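PDB 3QBM: TetR transcriptional regulator from Chloroflexus aurantiacus, which probably binds DNA as a dimeric transcriptional regulator of the TetR family and carries magnesium ions in this crystal form. Local coordinates for residues Asp155-Leu160 / Ala189-Gln194; Asp82-Phe87 / Arg136-Thr141; Val72-His77 / Leu88-Ser93; Cys104-Thr109 / Ala126-Trp131. All blocks are in the same frame, centred on the assembly; numbering follows the deposited sequence.

Interaction 1 of 4, residues Asp155-Leu160 / Ala189-Gln194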
loop_
_atom_site.group_PDB
_atom_site.type_symbol
_atom_site.label_atom_id
_atom_site.label_comp_id
_atom_site.label_asym_id
_atom_site.label_seq_id
_atom_site.Cartn_x
_atom_site.Cartn_y
_atom_site.Cartn_z
ATOM N N ASP A 155 -9.837 3.733 17.750
ATOM C CA ASP A 155 -9.339 4.207 16.472
ATOM C C ASP A 155 -7.870 3.910 16.266
ATOM O O ASP A 155 -7.470 3.657 15.117
ATOM C CB ASP A 155 -9.582 5.690 16.263
ATOM C CG ASP A 155 -9.460 6.080 14.775
ATOM O OD1 ASP A 155 -10.216 5.523 13.950
ATOM O OD2 ASP A 155 -8.619 6.924 14.432
ATOM N N ARG A 156 -7.064 3.915 17.343
ATOM C CA ARG A 156 -5.643 3.526 17.253
ATOM C C ARG A 156 -5.564 2.085 16.777
ATOM O O ARG A 156 -4.794 1.744 15.859
ATOM C CB ARG A 156 -4.891 3.631 18.593
ATOM C CG ARG A 156 -4.440 5.026 18.969
ATOM C CD ARG A 156 -3.379 5.027 20.088
ATOM N NE ARG A 156 -2.962 6.403 20.356
ATOM C CZ ARG A 156 -1.989 6.762 21.183
ATOM N NH1 ARG A 156 -1.314 5.852 21.871
ATOM N NH2 ARG A 156 -1.710 8.043 21.321
ATOM N N LEU A 157 -6.375 1.223 17.383
ATOM C CA LEU A 157 -6.392 -0.198 16.987
ATOM C C LEU A 157 -6.812 -0.335 15.520
ATOM O O LEU A 157 -6.200 -1.092 14.733
ATOM C CB LEU A 157 -7.308 -0.990 17.916
ATOM C CG LEU A 157 -7.476 -2.488 17.615
ATOM C CD1 LEU A 157 -6.080 -3.157 17.686
ATOM C CD2 LEU A 157 -8.522 -3.188 18.537
ATOM N N ALA A 158 -7.840 0.412 15.133
ATOM C CA ALA A 158 -8.382 0.325 13.770
ATOM C C ALA A 158 -7.351 0.698 12.743
ATOM O O ALA A 158 -7.156 0.004 11.744
ATOM C CB ALA A 158 -9.623 1.214 13.618
ATOM N N LEU A 159 -6.682 1.821 12.977
ATOM C CA LEU A 159 -5.671 2.254 12.036
ATOM C C LEU A 159 -4.472 1.307 12.036
ATOM O O LEU A 159 -3.894 1.082 10.981
ATOM C CB LEU A 159 -5.233 3.676 12.331
ATOM C CG LEU A 159 -6.243 4.780 12.151
ATOM C CD1 LEU A 159 -5.679 6.068 12.771
ATOM C CD2 LEU A 159 -6.579 5.042 10.727
ATOM N N LEU A 160 -4.086 0.737 13.192
ATOM C CA LEU A 160 -2.993 -0.259 13.188
ATOM C C LEU A 160 -3.364 -1.487 12.340
ATOM O O LEU A 160 -2.562 -1.944 11.491
ATOM C CB LEU A 160 -2.681 -0.700 14.607
ATOM C CG LEU A 160 -1.677 -1.847 14.747
ATOM C CD1 LEU A 160 -0.280 -1.382 14.283
ATOM C CD2 LEU A 160 -1.664 -2.293 16.231
ATOM N N ALA A 189 -3.692 -11.052 15.638
ATOM C CA ALA A 189 -4.595 -11.901 16.387
ATOM C C ALA A 189 -4.030 -12.174 17.770
ATOM O O ALA A 189 -4.764 -12.161 18.768
ATOM C CB ALA A 189 -4.858 -13.214 15.632
ATOM N N THR A 190 -2.718 -12.406 17.827
ATOM C CA THR A 190 -2.039 -12.725 19.069
ATOM C C THR A 190 -2.015 -11.470 19.947
ATOM O O THR A 190 -2.365 -11.522 21.138
ATOM C CB THR A 190 -0.630 -13.285 18.805
ATOM O OG1 THR A 190 -0.740 -14.485 18.033
ATOM C CG2 THR A 190 0.060 -13.599 20.116
ATOM N N TYR A 191 -1.672 -10.328 19.354
ATOM C CA TYR A 191 -1.643 -9.058 20.092
ATOM C C TYR A 191 -3.023 -8.727 20.679
ATOM O O TYR A 191 -3.149 -8.406 21.863
ATOM C CB TYR A 191 -1.161 -7.933 19.180
ATOM C CG TYR A 191 -1.479 -6.557 19.685
ATOM C CD1 TYR A 191 -0.819 -6.035 20.818
ATOM C CD2 TYR A 191 -2.403 -5.722 19.019
ATOM C CE1 TYR A 191 -1.107 -4.738 21.274
ATOM C CE2 TYR A 191 -2.680 -4.444 19.474
ATOM C CZ TYR A 191 -2.031 -3.962 20.608
ATOM O OH TYR A 191 -2.296 -2.681 21.064
ATOM N N ILE A 192 -4.052 -8.847 19.853
ATOM C CA ILE A 192 -5.438 -8.569 20.284
ATOM C C ILE A 192 -5.884 -9.558 21.370
ATOM O O ILE A 192 -6.435 -9.178 22.412
ATOM C CB ILE A 192 -6.380 -8.533 19.066
ATOM C CG1 ILE A 192 -6.094 -7.315 18.205
ATOM C CG2 ILE A 192 -7.844 -8.515 19.510
ATOM C CD1 ILE A 192 -6.714 -7.445 16.819
ATOM N N THR A 193 -5.605 -10.834 21.183
ATOM C CA THR A 193 -6.002 -11.820 22.188
ATOM C C THR A 193 -5.275 -11.630 23.533
ATOM O O THR A 193 -5.872 -11.790 24.621
ATOM C CB THR A 193 -5.704 -13.225 21.662
ATOM O OG1 THR A 193 -6.468 -13.431 20.475
ATOM C CG2 THR A 193 -6.049 -14.296 22.701
ATOM N N GLN A 194 -4.006 -11.225 23.467
ATOM C CA GLN A 194 -3.181 -11.092 24.661
ATOM C C GLN A 194 -3.347 -9.763 25.387
ATOM O O GLN A 194 -3.320 -9.724 26.613
ATOM C CB GLN A 194 -1.688 -11.304 24.327
ATOM C CG GLN A 194 -1.355 -12.728 23.926
ATOM C CD GLN A 194 0.120 -12.947 23.650
ATOM O OE1 GLN A 194 0.897 -11.996 23.518
ATOM N NE2 GLN A 194 0.514 -14.216 23.540
#
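L157 is the first residue of 155-160 to reach helix 189-194, and a single methyl does the touching. Its CG lies anti to the backbone N (chi1 178°), a setting that carries CD1 out across the gap to two residues at once. CD1 sits 4.1 Å from Y191 CE2, at the edge of the phenol ring and near its plane, while the two side chains run past each other in opposite directions. The same CD1 is 4.2 Å from I192 CG1, so it fills the notch between the aromatic ring and the isoleucine stem. One turn further on, L160 repeats the leucine shape and brings CD2 obliquely to the same ring carbon, 4.0 Å from Y191 CE2. Two leucine methyls thus share one corner of the tyrosine, and the contact is wholly apolar. The spacing is generous: the short axes stay 12.7 Å apart, L157 CA and I192 CA are 9.0 Å apart, and the side chains bridge the distance with their ends. The helices run nearly antiparallel, at 164° between their N-to-C directions. Beyond the pair, Y191 meets H187 of the second subunit edge-to-face, and L160 packs on that same H187 of the second subunit. A bound di(hydroxyethyl)ether, probably from the crystallisation liquor, also lies beside the Y191 side chain. Helices 154-175 and 179-196, antiparallel neighbours that both face the partner chain, are what is expected of the C-terminal dimerisation region of TetR-family regulators.

Interaction 2 of 4, residues Asp82-Phe87 / Arg136-Thr141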
loop_
_atom_site.group_PDB
_atom_site.type_symbol
_atom_site.label_atom_id
_atom_site.label_comp_id
_atom_site.label_asym_id
_atom_site.label_seq_id
_atom_site.Cartn_x
_atom_site.Cartn_y
_atom_site.Cartn_z
ATOM N N ASP A 82 -13.595 -12.044 18.604
ATOM C CA ASP A 82 -13.719 -12.968 17.471
ATOM C C ASP A 82 -14.068 -12.178 16.225
ATOM O O ASP A 82 -13.537 -12.451 15.157
ATOM C CB ASP A 82 -14.770 -14.052 17.723
ATOM C CG ASP A 82 -14.384 -15.013 18.851
ATOM O OD1 ASP A 82 -13.254 -14.984 19.330
ATOM O OD2 ASP A 82 -15.239 -15.793 19.261
ATOM N N THR A 83 -14.980 -11.216 16.351
ATOM C CA THR A 83 -15.374 -10.393 15.234
ATOM C C THR A 83 -14.231 -9.529 14.715
ATOM O O THR A 83 -14.011 -9.416 13.497
ATOM C CB THR A 83 -16.570 -9.470 15.598
ATOM O OG1 THR A 83 -17.564 -10.240 16.284
ATOM C CG2 THR A 83 -17.112 -8.851 14.331
ATOM N N ILE A 84 -13.444 -8.970 15.626
ATOM C CA ILE A 84 -12.314 -8.144 15.196
ATOM C C ILE A 84 -11.248 -9.017 14.479
ATOM O O ILE A 84 -10.708 -8.633 13.457
ATOM C CB ILE A 84 -11.697 -7.340 16.351
ATOM C CG1 ILE A 84 -12.685 -6.260 16.798
ATOM C CG2 ILE A 84 -10.450 -6.633 15.866
ATOM C CD1 ILE A 84 -12.396 -5.668 18.205
ATOM N N ILE A 85 -10.994 -10.194 15.005
ATOM C CA ILE A 85 -10.039 -11.113 14.374
ATOM C C ILE A 85 -10.582 -11.603 12.988
ATOM O O ILE A 85 -9.828 -11.813 12.060
ATOM C CB ILE A 85 -9.701 -12.267 15.365
ATOM C CG1 ILE A 85 -8.925 -11.726 16.549
ATOM C CG2 ILE A 85 -8.927 -13.400 14.656
ATOM C CD1 ILE A 85 -8.525 -12.753 17.585
ATOM N N ALA A 86 -11.893 -11.703 12.835
ATOM C CA ALA A 86 -12.488 -12.104 11.553
ATOM C C ALA A 86 -12.248 -11.011 10.522
ATOM O O ALA A 86 -12.128 -11.290 9.330
ATOM C CB ALA A 86 -13.981 -12.397 11.712
ATOM N N PHE A 87 -12.175 -9.757 10.972
ATOM C CA PHE A 87 -11.778 -8.644 10.071
ATOM C C PHE A 87 -10.359 -8.871 9.504
ATOM O O PHE A 87 -10.127 -8.714 8.293
ATOM C CB PHE A 87 -11.885 -7.325 10.827
ATOM C CG PHE A 87 -11.643 -6.105 10.000
ATOM C CD1 PHE A 87 -10.348 -5.613 9.827
ATOM C CD2 PHE A 87 -12.698 -5.431 9.416
ATOM C CE1 PHE A 87 -10.101 -4.458 9.075
ATOM C CE2 PHE A 87 -12.449 -4.259 8.649
ATOM C CZ PHE A 87 -11.168 -3.788 8.498
ATOM N N ARG A 136 -14.406 0.607 15.712
ATOM C CA ARG A 136 -14.749 1.389 16.900
ATOM C C ARG A 136 -16.033 0.854 17.562
ATOM O O ARG A 136 -16.119 0.763 18.784
ATOM C CB ARG A 136 -14.871 2.879 16.570
ATOM C CG ARG A 136 -13.534 3.550 16.236
ATOM C CD ARG A 136 -13.642 5.081 16.179
ATOM N NE ARG A 136 -14.717 5.549 15.310
ATOM C CZ ARG A 136 -14.547 5.980 14.064
ATOM N NH1 ARG A 136 -13.349 6.022 13.527
ATOM N NH2 ARG A 136 -15.581 6.383 13.364
ATOM N N THR A 137 -17.015 0.507 16.749
ATOM C CA THR A 137 -18.282 0.004 17.289
ATOM C C THR A 137 -18.056 -1.293 18.032
ATOM O O THR A 137 -18.581 -1.486 19.106
ATOM C CB THR A 137 -19.318 -0.163 16.181
ATOM O OG1 THR A 137 -19.529 1.121 15.583
ATOM C CG2 THR A 137 -20.652 -0.654 16.714
ATOM N N LEU A 138 -17.240 -2.170 17.464
ATOM C CA LEU A 138 -16.919 -3.428 18.117
ATOM C C LEU A 138 -16.144 -3.247 19.412
ATOM O O LEU A 138 -16.424 -3.920 20.429
ATOM C CB LEU A 138 -16.175 -4.324 17.148
ATOM C CG LEU A 138 -16.986 -4.895 15.988
ATOM C CD1 LEU A 138 -16.010 -5.424 14.933
ATOM C CD2 LEU A 138 -17.953 -6.034 16.460
ATOM N N VAL A 139 -15.187 -2.321 19.407
ATOM C CA VAL A 139 -14.437 -2.076 20.602
ATOM C C VAL A 139 -15.343 -1.529 21.704
ATOM O O VAL A 139 -15.299 -2.028 22.803
ATOM C CB VAL A 139 -13.223 -1.153 20.343
ATOM C CG1 VAL A 139 -12.636 -0.658 21.695
ATOM C CG2 VAL A 139 -12.187 -1.893 19.440
ATOM N N GLN A 140 -16.188 -0.540 21.426
ATOM C CA GLN A 140 -17.085 -0.040 22.485
ATOM C C GLN A 140 -18.070 -1.114 22.925
ATOM O O GLN A 140 -18.389 -1.218 24.106
ATOM C CB GLN A 140 -17.836 1.248 22.119
ATOM C CG GLN A 140 -18.758 1.766 23.242
ATOM C CD GLN A 140 -18.080 1.852 24.648
ATOM O OE1 GLN A 140 -17.104 2.594 24.832
ATOM N NE2 GLN A 140 -18.612 1.088 25.637
ATOM N N THR A 141 -18.556 -1.935 21.995
ATOM C CA THR A 141 -19.428 -3.051 22.411
ATOM C C THR A 141 -18.697 -3.998 23.382
ATOM O O THR A 141 -19.209 -4.353 24.432
ATOM C CB THR A 141 -20.014 -3.793 21.175
ATOM O OG1 THR A 141 -20.916 -2.898 20.507
ATOM C CG2 THR A 141 -20.778 -5.014 21.562
#
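T83 OG1 hydrogen-bonds to H79 O, just before the start of helix 80-92, which is consistent with the way the threonine meets L138. With the hydroxyl turned back beside the backbone N (chi1 -46°), CG2 is the branch left to face helix 136-141. It lies 3.6 Å from L138 CD2, and the two side chains are set roughly perpendicular, the threonine methyl against both leucine methyls. I84 meets the same leucine along its CB and CD1. Its CG1 is 3.9 Å from L138 CD1, the two side chains lying side by side and pointing opposite ways, and the extended branch goes on until CD1 stands 4.0 Å from V139 CG2. L138 is therefore packed against two consecutive residues of the opposing helix. A glycine in place of I84 would probably leave L138 CB and V139 CG2 facing a gap and let the leucine turn more freely. The surroundings are apolar too: I84 also packs on I161 and I192, which belong to the two C-terminal helices. I84 CA and L138 CA are 7.2 Å apart, and the short axes approach to 10.2 Å with a signed crossing angle of -158°. This is the antiparallel helix-helix packing of the all-helical C-terminal domain of a TetR-type regulator, here joining helix 80-92 to helix 118-144.

Interaction 3 of 4, residues Val72-His77 / Leu88-Ser93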
loop_
_atom_site.group_PDB
_atom_site.type_symbol
_atom_site.label_atom_id
_atom_site.label_comp_id
_atom_site.label_asym_id
_atom_site.label_seq_id
_atom_site.Cartn_x
_atom_site.Cartn_y
_atom_site.Cartn_z
ATOM N N VAL A 72 -20.037 -10.596 5.197
ATOM C CA VAL A 72 -20.187 -12.033 5.335
ATOM C C VAL A 72 -19.116 -12.530 6.335
ATOM O O VAL A 72 -19.412 -13.305 7.257
ATOM C CB VAL A 72 -20.070 -12.742 3.953
ATOM C CG1 VAL A 72 -20.061 -14.282 4.099
ATOM C CG2 VAL A 72 -21.213 -12.298 3.013
ATOM N N GLY A 73 -17.887 -12.044 6.166
ATOM C CA GLY A 73 -16.797 -12.404 7.063
ATOM C C GLY A 73 -17.030 -12.096 8.531
ATOM O O GLY A 73 -16.606 -12.875 9.397
ATOM N N LEU A 74 -17.730 -10.998 8.823
ATOM C CA LEU A 74 -17.896 -10.542 10.202
ATOM C C LEU A 74 -19.186 -11.009 10.852
ATOM O O LEU A 74 -19.345 -10.907 12.077
ATOM C CB LEU A 74 -17.770 -9.016 10.302
ATOM C CG LEU A 74 -16.344 -8.493 10.550
ATOM C CD1 LEU A 74 -15.340 -9.067 9.610
ATOM C CD2 LEU A 74 -16.326 -6.971 10.545
ATOM N N ALA A 75 -20.082 -11.557 10.047
ATOM C CA ALA A 75 -21.398 -11.928 10.527
ATOM C C ALA A 75 -21.381 -13.158 11.420
ATOM O O ALA A 75 -20.693 -14.147 11.151
ATOM C CB ALA A 75 -22.342 -12.170 9.354
ATOM N N GLY A 76 -22.095 -13.040 12.533
ATOM C CA GLY A 76 -22.411 -14.175 13.375
ATOM C C GLY A 76 -21.482 -14.614 14.467
ATOM O O GLY A 76 -21.658 -15.706 14.956
ATOM N N HIS A 77 -20.476 -13.811 14.824
ATOM C CA HIS A 77 -19.545 -14.183 15.882
ATOM C C HIS A 77 -20.183 -13.914 17.270
ATOM O O HIS A 77 -21.052 -13.052 17.428
ATOM C CB HIS A 77 -18.192 -13.472 15.715
ATOM C CG HIS A 77 -17.453 -13.899 14.486
ATOM N ND1 HIS A 77 -16.667 -15.028 14.449
ATOM C CD2 HIS A 77 -17.421 -13.377 13.240
ATOM C CE1 HIS A 77 -16.168 -15.174 13.236
ATOM N NE2 HIS A 77 -16.634 -14.203 12.478
ATOM N N LEU A 88 -9.428 -9.286 10.362
ATOM C CA LEU A 88 -8.098 -9.688 9.923
ATOM C C LEU A 88 -8.194 -10.867 8.949
ATOM O O LEU A 88 -7.511 -10.871 7.904
ATOM C CB LEU A 88 -7.184 -10.085 11.095
ATOM C CG LEU A 88 -7.123 -9.220 12.345
ATOM C CD1 LEU A 88 -6.227 -9.825 13.422
ATOM C CD2 LEU A 88 -6.656 -7.805 11.988
ATOM N N ASP A 89 -9.054 -11.839 9.257
ATOM C CA ASP A 89 -9.166 -13.029 8.454
ATOM C C ASP A 89 -9.655 -12.716 7.032
ATOM O O ASP A 89 -9.233 -13.357 6.079
ATOM C CB ASP A 89 -10.072 -14.064 9.091
ATOM C CG ASP A 89 -10.008 -15.361 8.365
ATOM O OD1 ASP A 89 -8.904 -15.924 8.288
ATOM O OD2 ASP A 89 -11.026 -15.771 7.802
ATOM N N VAL A 90 -10.528 -11.719 6.893
ATOM C CA VAL A 90 -10.961 -11.290 5.566
ATOM C C VAL A 90 -9.714 -10.891 4.751
ATOM O O VAL A 90 -9.537 -11.348 3.621
ATOM C CB VAL A 90 -11.996 -10.114 5.639
ATOM C CG1 VAL A 90 -12.286 -9.551 4.247
ATOM C CG2 VAL A 90 -13.297 -10.593 6.305
ATOM N N PHE A 91 -8.863 -10.012 5.306
ATOM C CA PHE A 91 -7.642 -9.608 4.615
ATOM C C PHE A 91 -6.714 -10.794 4.316
ATOM O O PHE A 91 -6.165 -10.898 3.210
ATOM C CB PHE A 91 -6.901 -8.559 5.435
ATOM C CG PHE A 91 -7.421 -7.170 5.245
ATOM C CD1 PHE A 91 -7.138 -6.489 4.080
ATOM C CD2 PHE A 91 -8.146 -6.533 6.222
ATOM C CE1 PHE A 91 -7.562 -5.202 3.899
ATOM C CE2 PHE A 91 -8.542 -5.225 6.043
ATOM C CZ PHE A 91 -8.281 -4.580 4.886
ATOM N N ARG A 92 -6.546 -11.676 5.286
ATOM C CA ARG A 92 -5.740 -12.853 5.088
ATOM C C ARG A 92 -6.221 -13.681 3.891
ATOM O O ARG A 92 -5.389 -14.195 3.096
ATOM C CB ARG A 92 -5.697 -13.711 6.362
ATOM C CG ARG A 92 -4.792 -14.898 6.194
ATOM C CD ARG A 92 -4.502 -15.631 7.458
ATOM N NE ARG A 92 -5.686 -16.224 8.034
ATOM C CZ ARG A 92 -5.684 -17.154 9.000
ATOM N NH1 ARG A 92 -4.563 -17.695 9.463
ATOM N NH2 ARG A 92 -6.837 -17.612 9.450
ATOM N N SER A 93 -7.542 -13.764 3.729
ATOM C CA SER A 93 -8.128 -14.553 2.622
ATOM C C SER A 93 -7.846 -13.985 1.236
ATOM O O SER A 93 -8.066 -14.680 0.213
ATOM C CB SER A 93 -9.633 -14.742 2.821
ATOM O OG SER A 93 -10.345 -13.565 2.466
#
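G73, whose CA touches V90, also lends its carbonyl to a flat group: the imidazole of H77 has G73 O at its edge, in the ring plane, and a weak NE2 to O bond of 3.4 Å spans the two. On the other segment the guanidinium of R92 takes D89 OD1 at its edge, only 6° out of plane. NH2 bonds to that oxygen at 2.9 Å in a salt bridge and NE adds a second bond to the same oxygen, a side-on grip; R92 NH1 pairs in turn with E182. The setting is an alpha-alpha hairpin, in which helix 51-74 ends, a type II beta turn runs from L74 to H77, and helix 80-92 returns alongside. As in relatives of the family, helix 51-74 leads from the DNA-binding region into the C-terminal domain. The hairpin closes on V90. Its CG2 lies anti to the carbonyl carbon and points at the end of the first helix, where G73 CA is 4.0 Å away; a CB on G73 would probably collide with this methyl. L74 approaches V90 at about a right angle, CD1 being 4.2 Å from the same CG2. Three residues further along the chain, S93 OG donates to V90 O at 2.6 Å and also hydrogen-bonds with R69 NH2, which ties the tail of helix 80-92 back to helix 51-74.

Interaction 4 of 4, residues Cys104-Thr109 / Ala126-Trp131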
loop_
_atom_site.group_PDB
_atom_site.type_symbol
_atom_site.label_atom_id
_atom_site.label_comp_id
_atom_site.label_asym_id
_atom_site.label_seq_id
_atom_site.Cartn_x
_atom_site.Cartn_y
_atom_site.Cartn_z
ATOM N N CYS A 104 -6.483 -5.713 -3.558
ATOM C CA CYS A 104 -7.418 -4.817 -2.857
ATOM C C CYS A 104 -7.622 -3.521 -3.629
ATOM O O CYS A 104 -6.664 -2.771 -3.822
ATOM C CB CYS A 104 -6.945 -4.481 -1.423
ATOM S SG CYS A 104 -8.021 -3.363 -0.574
ATOM N N PRO A 105 -8.871 -3.220 -4.037
ATOM C CA PRO A 105 -9.085 -1.974 -4.798
ATOM C C PRO A 105 -8.984 -0.710 -3.965
ATOM O O PRO A 105 -8.771 0.395 -4.514
ATOM C CB PRO A 105 -10.498 -2.147 -5.350
ATOM C CG PRO A 105 -11.178 -2.977 -4.313
ATOM C CD PRO A 105 -10.130 -3.955 -3.828
ATOM N N ILE A 106 -9.101 -0.850 -2.645
ATOM C CA ILE A 106 -8.949 0.279 -1.736
ATOM C C ILE A 106 -7.467 0.693 -1.713
ATOM O O ILE A 106 -7.122 1.876 -1.934
ATOM C CB ILE A 106 -9.490 -0.062 -0.324
ATOM C CG1 ILE A 106 -10.898 -0.678 -0.397
ATOM C CG2 ILE A 106 -9.540 1.197 0.586
ATOM C CD1 ILE A 106 -11.916 0.165 -1.127
ATOM N N LEU A 107 -6.594 -0.290 -1.451
ATOM C CA LEU A 107 -5.147 -0.109 -1.512
ATOM C C LEU A 107 -4.717 0.378 -2.897
ATOM O O LEU A 107 -3.974 1.360 -3.027
ATOM C CB LEU A 107 -4.421 -1.417 -1.162
ATOM C CG LEU A 107 -2.906 -1.545 -1.331
ATOM C CD1 LEU A 107 -2.168 -0.534 -0.448
ATOM C CD2 LEU A 107 -2.396 -2.996 -1.088
ATOM N N ASN A 108 -5.131 -0.329 -3.933
ATOM C CA ASN A 108 -4.691 0.023 -5.269
ATOM C C ASN A 108 -5.133 1.454 -5.680
ATOM O O ASN A 108 -4.351 2.209 -6.284
ATOM C CB ASN A 108 -5.202 -0.996 -6.281
ATOM C CG ASN A 108 -4.568 -2.371 -6.130
ATOM O OD1 ASN A 108 -3.582 -2.564 -5.401
ATOM N ND2 ASN A 108 -5.163 -3.352 -6.811
ATOM N N THR A 109 -6.380 1.836 -5.373
ATOM C CA THR A 109 -6.893 3.154 -5.717
ATOM C C THR A 109 -6.259 4.217 -4.830
ATOM O O THR A 109 -6.036 5.325 -5.302
ATOM C CB THR A 109 -8.431 3.222 -5.643
ATOM O OG1 THR A 109 -9.015 2.207 -6.489
ATOM C CG2 THR A 109 -8.954 4.624 -6.016
ATOM N N ALA A 126 -13.566 7.430 2.489
ATOM C CA ALA A 126 -14.874 6.991 2.985
ATOM C C ALA A 126 -14.870 5.475 3.318
ATOM O O ALA A 126 -15.410 5.062 4.356
ATOM C CB ALA A 126 -15.963 7.344 1.975
ATOM N N VAL A 127 -14.232 4.657 2.487
ATOM C CA VAL A 127 -14.136 3.221 2.791
ATOM C C VAL A 127 -13.307 2.961 4.039
ATOM O O VAL A 127 -13.746 2.192 4.919
ATOM C CB VAL A 127 -13.664 2.337 1.627
ATOM C CG1 VAL A 127 -13.419 0.861 2.129
ATOM C CG2 VAL A 127 -14.698 2.395 0.473
ATOM N N ILE A 128 -12.142 3.598 4.136
ATOM C CA ILE A 128 -11.289 3.471 5.317
ATOM C C ILE A 128 -12.079 3.932 6.560
ATOM O O ILE A 128 -12.018 3.298 7.590
ATOM C CB ILE A 128 -9.990 4.253 5.154
ATOM C CG1 ILE A 128 -9.117 3.586 4.052
ATOM C CG2 ILE A 128 -9.227 4.378 6.470
ATOM C CD1 ILE A 128 -8.082 4.503 3.501
ATOM N N ASP A 129 -12.844 5.017 6.441
ATOM C CA ASP A 129 -13.668 5.483 7.561
ATOM C C ASP A 129 -14.777 4.512 7.952
ATOM O O ASP A 129 -15.120 4.424 9.122
ATOM C CB ASP A 129 -14.175 6.912 7.334
ATOM C CG ASP A 129 -13.059 7.944 7.472
ATOM O OD1 ASP A 129 -11.960 7.596 7.956
ATOM O OD2 ASP A 129 -13.258 9.107 7.077
ATOM N N GLU A 130 -15.303 3.744 7.005
ATOM C CA GLU A 130 -16.294 2.700 7.345
ATOM C C GLU A 130 -15.621 1.621 8.184
ATOM O O GLU A 130 -16.178 1.176 9.193
ATOM C CB GLU A 130 -16.883 1.994 6.126
ATOM C CG GLU A 130 -17.589 2.819 5.106
ATOM C CD GLU A 130 -18.088 1.934 3.977
ATOM O OE1 GLU A 130 -17.626 2.099 2.827
ATOM O OE2 GLU A 130 -18.899 1.020 4.252
ATOM N N TRP A 131 -14.434 1.160 7.744
ATOM C CA TRP A 131 -13.665 0.156 8.515
ATOM C C TRP A 131 -13.362 0.655 9.938
ATOM O O TRP A 131 -13.494 -0.069 10.911
ATOM C CB TRP A 131 -12.325 -0.198 7.811
ATOM C CG TRP A 131 -12.485 -0.843 6.470
ATOM C CD1 TRP A 131 -13.584 -1.519 5.992
ATOM C CD2 TRP A 131 -11.477 -0.967 5.462
ATOM N NE1 TRP A 131 -13.328 -2.001 4.741
ATOM C CE2 TRP A 131 -12.036 -1.699 4.399
ATOM C CE3 TRP A 131 -10.152 -0.541 5.364
ATOM C CZ2 TRP A 131 -11.326 -1.984 3.226
ATOM C CZ3 TRP A 131 -9.451 -0.803 4.194
ATOM C CH2 TRP A 131 -10.052 -1.532 3.139
#
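I106 and V127 mark the closest backbone approach, their CA atoms 7.5 Å apart, where helix 105-113 crosses helix 118-144. The short axes come to 11.1 Å at a signed crossing angle of -138°, so this is an oblique crossing inside the all-helical C-terminal domain of a TetR-type regulator. C104 sits at the N-cap of the first helix, and its SG accepts from L107 N over 3.5 Å in an almost straight bond.

One residue, I106, carries the contact from the first helix, and its branches spread over three residues. CG1 is turned beside the backbone N and the chain then folds again at chi2 -56°, which drops CD1 onto the valine: CD1 to V127 CG1 is 3.7 Å. CG1 and CG2 straddle W131 CH2, with CG1 3.7 Å from that CH2 in an oblique approach, and CG2 also lies 4.2 Å from I128 CG1. An alanine here would probably leave the V127 methyls and the six-membered ring of W131 without their apolar partner, opening a gap between the helices.

W131 is hemmed in by other rings as well, since F87 and F91 both meet it edge-to-face. I128 also packs on L171 of the second subunit. Within its own helix the tryptophan is backed by the valine one turn earlier: V127 CG1 lies 3.5 Å above the indole plane, offset toward the rim.

Helix 80-92 serves both interaction 2 and interaction 3, whose centres are 11 Å apart, and A86 CB lies 3.3 Å from H77 NE2 between them. Interactions 1 and 2 are centred 10 Å apart and joined by a salt bridge of 3.2 Å between D155 OD1 and R136 NH1. W131 of interaction 4 meets interactions 2 and 3: F87 CZ of interaction 2 is 3.8 Å from W131 CG, and F91 CZ of interaction 3 is 3.9 Å from W131 CH2. Interactions 1 and 4 both touch the second subunit. Interaction 4 alone is near the metal site, the I106 side chain being about 12 Å from a bound magnesium ion.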